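Local coordinates for protein transcriptional repressor, TetR family (Thermus thermophilus, PDB 3ANG) that probably binds DNA at regulatory sites as a transcriptional repressor of the TetR family and is seen here with bound dodecyl-CoA, at residues G26-T31 and Y52-L57. Numbering follows the deposited sequence.
Sequences GFQETT and YKEAVL
The ring of Phe27 is sandwiched between Leu57 and Lys53. Leu57 CD1 sits over the centre of one face, a CH-pi contact 3.6 Å from the ring centroid. The opposite face carries the Lys53 chain, with CE displaced toward the rim. Phe27 has CG anti to the backbone N (chi1 173°), which swings the ring out of its turn and toward helix 54-77. Lys53 runs under the ring and bends at chi3 (56°), bringing NZ to the turn. There the ammonium donates to two carbonyls, with NZ 2.8 Å from Phe27 O and 2.6 Å from Thr30 O. The Thr30 bond is the straighter at its acceptor, with a C=O...N angle of 163°. NZ also lies over the ring face in a cation-pi contact, 4.5 Å from the centroid. Residues Phe27 to Thr30 form a type I turn between the first two helices of the TetR-type DNA-binding domain, just ahead of the predicted helix-turn-helix. Lys53 thus ties this turn to the start of helix 54-77, which leads out of that domain. A methionine in its place would probably leave both carbonyls without their shared donor and the turn less firmly tied to the helix. Glu54 OE2 approaches the ring edge, 3.5 Å from Phe27 CE2, while its OE1 forms a salt bridge with Arg118. Pro106 of helix 101-110 touches both Phe27 and Leu57.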
loop_
_atom_site.group_PDB
_atom_site.type_symbol
_atom_site.label_atom_id
_atom_site.label_comp_id
_atom_site.label_asym_id
_atom_site.label_seq_id
_atom_site.Cartn_x
_atom_site.Cartn_y
_atom_site.Cartn_z
ATOM N N GLY A 26 -7.500 -23.916 6.705
ATOM C CA GLY A 26 -6.692 -22.899 6.044
ATOM C C GLY A 26 -7.243 -22.624 4.660
ATOM O O GLY A 26 -7.755 -23.532 4.013
ATOM N N PHE A 27 -7.146 -21.378 4.209
ATOM C CA PHE A 27 -7.669 -20.987 2.909
ATOM C C PHE A 27 -6.976 -21.673 1.740
ATOM O O PHE A 27 -7.635 -22.259 0.884
ATOM C CB PHE A 27 -7.560 -19.469 2.721
ATOM C CG PHE A 27 -7.936 -19.004 1.341
ATOM C CD1 PHE A 27 -9.265 -19.013 0.928
ATOM C CD2 PHE A 27 -6.954 -18.592 0.442
ATOM C CE1 PHE A 27 -9.616 -18.617 -0.360
ATOM C CE2 PHE A 27 -7.286 -18.194 -0.852
ATOM C CZ PHE A 27 -8.624 -18.205 -1.256
ATOM N N GLN A 28 -5.650 -21.576 1.704
ATOM C CA GLN A 28 -4.861 -22.160 0.625
ATOM C C GLN A 28 -4.992 -23.668 0.511
ATOM O O GLN A 28 -4.974 -24.206 -0.593
ATOM C CB GLN A 28 -3.376 -21.796 0.782
ATOM C CG GLN A 28 -3.032 -20.375 0.360
ATOM C CD GLN A 28 -3.534 -20.036 -1.048
ATOM O OE1 GLN A 28 -3.548 -20.893 -1.939
ATOM N NE2 GLN A 28 -3.933 -18.779 -1.256
ATOM N N GLU A 29 -5.139 -24.338 1.650
ATOM C CA GLU A 29 -5.239 -25.792 1.702
ATOM C C GLU A 29 -6.595 -26.375 1.304
ATOM O O GLU A 29 -6.693 -27.562 1.015
ATOM C CB GLU A 29 -4.892 -26.297 3.108
ATOM C CG GLU A 29 -3.509 -25.928 3.627
ATOM C CD GLU A 29 -3.464 -24.584 4.385
ATOM O OE1 GLU A 29 -2.487 -24.386 5.139
ATOM O OE2 GLU A 29 -4.376 -23.729 4.235
ATOM N N THR A 30 -7.635 -25.548 1.311
ATOM C CA THR A 30 -8.979 -25.998 0.965
ATOM C C THR A 30 -9.254 -25.847 -0.533
ATOM O O THR A 30 -8.918 -24.830 -1.143
ATOM C CB THR A 30 -10.028 -25.198 1.748
ATOM O OG1 THR A 30 -9.864 -25.453 3.151
ATOM C CG2 THR A 30 -11.443 -25.572 1.306
ATOM N N THR A 31 -9.867 -26.863 -1.127
ATOM C CA THR A 31 -10.160 -26.815 -2.554
ATOM C C THR A 31 -11.639 -26.706 -2.830
ATOM O O THR A 31 -12.481 -27.019 -1.978
ATOM C CB THR A 31 -9.667 -28.067 -3.283
ATOM O OG1 THR A 31 -10.550 -29.164 -2.986
ATOM C CG2 THR A 31 -8.230 -28.392 -2.848
ATOM N N TYR A 52 -13.767 -18.101 -8.337
ATOM C CA TYR A 52 -12.434 -18.358 -7.811
ATOM C C TYR A 52 -12.532 -18.231 -6.288
ATOM O O TYR A 52 -13.301 -17.410 -5.768
ATOM C CB TYR A 52 -11.405 -17.385 -8.429
ATOM C CG TYR A 52 -11.753 -15.915 -8.324
ATOM C CD1 TYR A 52 -11.282 -15.144 -7.267
ATOM C CD2 TYR A 52 -12.562 -15.301 -9.277
ATOM C CE1 TYR A 52 -11.607 -13.770 -7.157
ATOM C CE2 TYR A 52 -12.901 -13.941 -9.178
ATOM C CZ TYR A 52 -12.415 -13.184 -8.112
ATOM O OH TYR A 52 -12.731 -11.851 -8.015
ATOM N N LYS A 53 -11.778 -19.062 -5.577
ATOM C CA LYS A 53 -11.824 -19.095 -4.116
ATOM C C LYS A 53 -11.786 -17.744 -3.422
ATOM O O LYS A 53 -12.574 -17.504 -2.511
ATOM C CB LYS A 53 -10.688 -19.955 -3.570
ATOM C CG LYS A 53 -10.895 -21.452 -3.711
ATOM C CD LYS A 53 -9.577 -22.203 -3.489
ATOM C CE LYS A 53 -8.947 -21.869 -2.135
ATOM N NZ LYS A 53 -7.692 -22.662 -1.889
ATOM N N GLU A 54 -10.874 -16.868 -3.849
ATOM C CA GLU A 54 -10.724 -15.553 -3.222
ATOM C C GLU A 54 -12.042 -14.777 -3.180
ATOM O O GLU A 54 -12.234 -13.932 -2.311
ATOM C CB GLU A 54 -9.651 -14.716 -3.950
ATOM C CG GLU A 54 -8.184 -15.186 -3.782
ATOM C CD GLU A 54 -7.845 -16.461 -4.560
ATOM O OE1 GLU A 54 -8.509 -16.771 -5.569
ATOM O OE2 GLU A 54 -6.888 -17.157 -4.172
ATOM N N ALA A 55 -12.944 -15.060 -4.119
ATOM C CA ALA A 55 -14.224 -14.373 -4.141
ATOM C C ALA A 55 -15.001 -14.680 -2.855
ATOM O O ALA A 55 -15.838 -13.885 -2.436
ATOM C CB ALA A 55 -15.037 -14.773 -5.373
ATOM N N VAL A 56 -14.739 -15.820 -2.223
ATOM C CA VAL A 56 -15.433 -16.100 -0.955
ATOM C C VAL A 56 -14.904 -15.114 0.101
ATOM O O VAL A 56 -15.673 -14.519 0.858
ATOM C CB VAL A 56 -15.201 -17.554 -0.442
ATOM C CG1 VAL A 56 -15.916 -17.733 0.879
ATOM C CG2 VAL A 56 -15.732 -18.587 -1.458
ATOM N N LEU A 57 -13.587 -14.922 0.134
ATOM C CA LEU A 57 -12.988 -14.002 1.100
ATOM C C LEU A 57 -13.457 -12.574 0.852
ATOM O O LEU A 57 -13.684 -11.830 1.796
ATOM C CB LEU A 57 -11.456 -14.057 1.037
ATOM C CG LEU A 57 -10.836 -15.420 1.362
ATOM C CD1 LEU A 57 -9.325 -15.333 1.210
ATOM C CD2 LEU A 57 -11.205 -15.857 2.782
#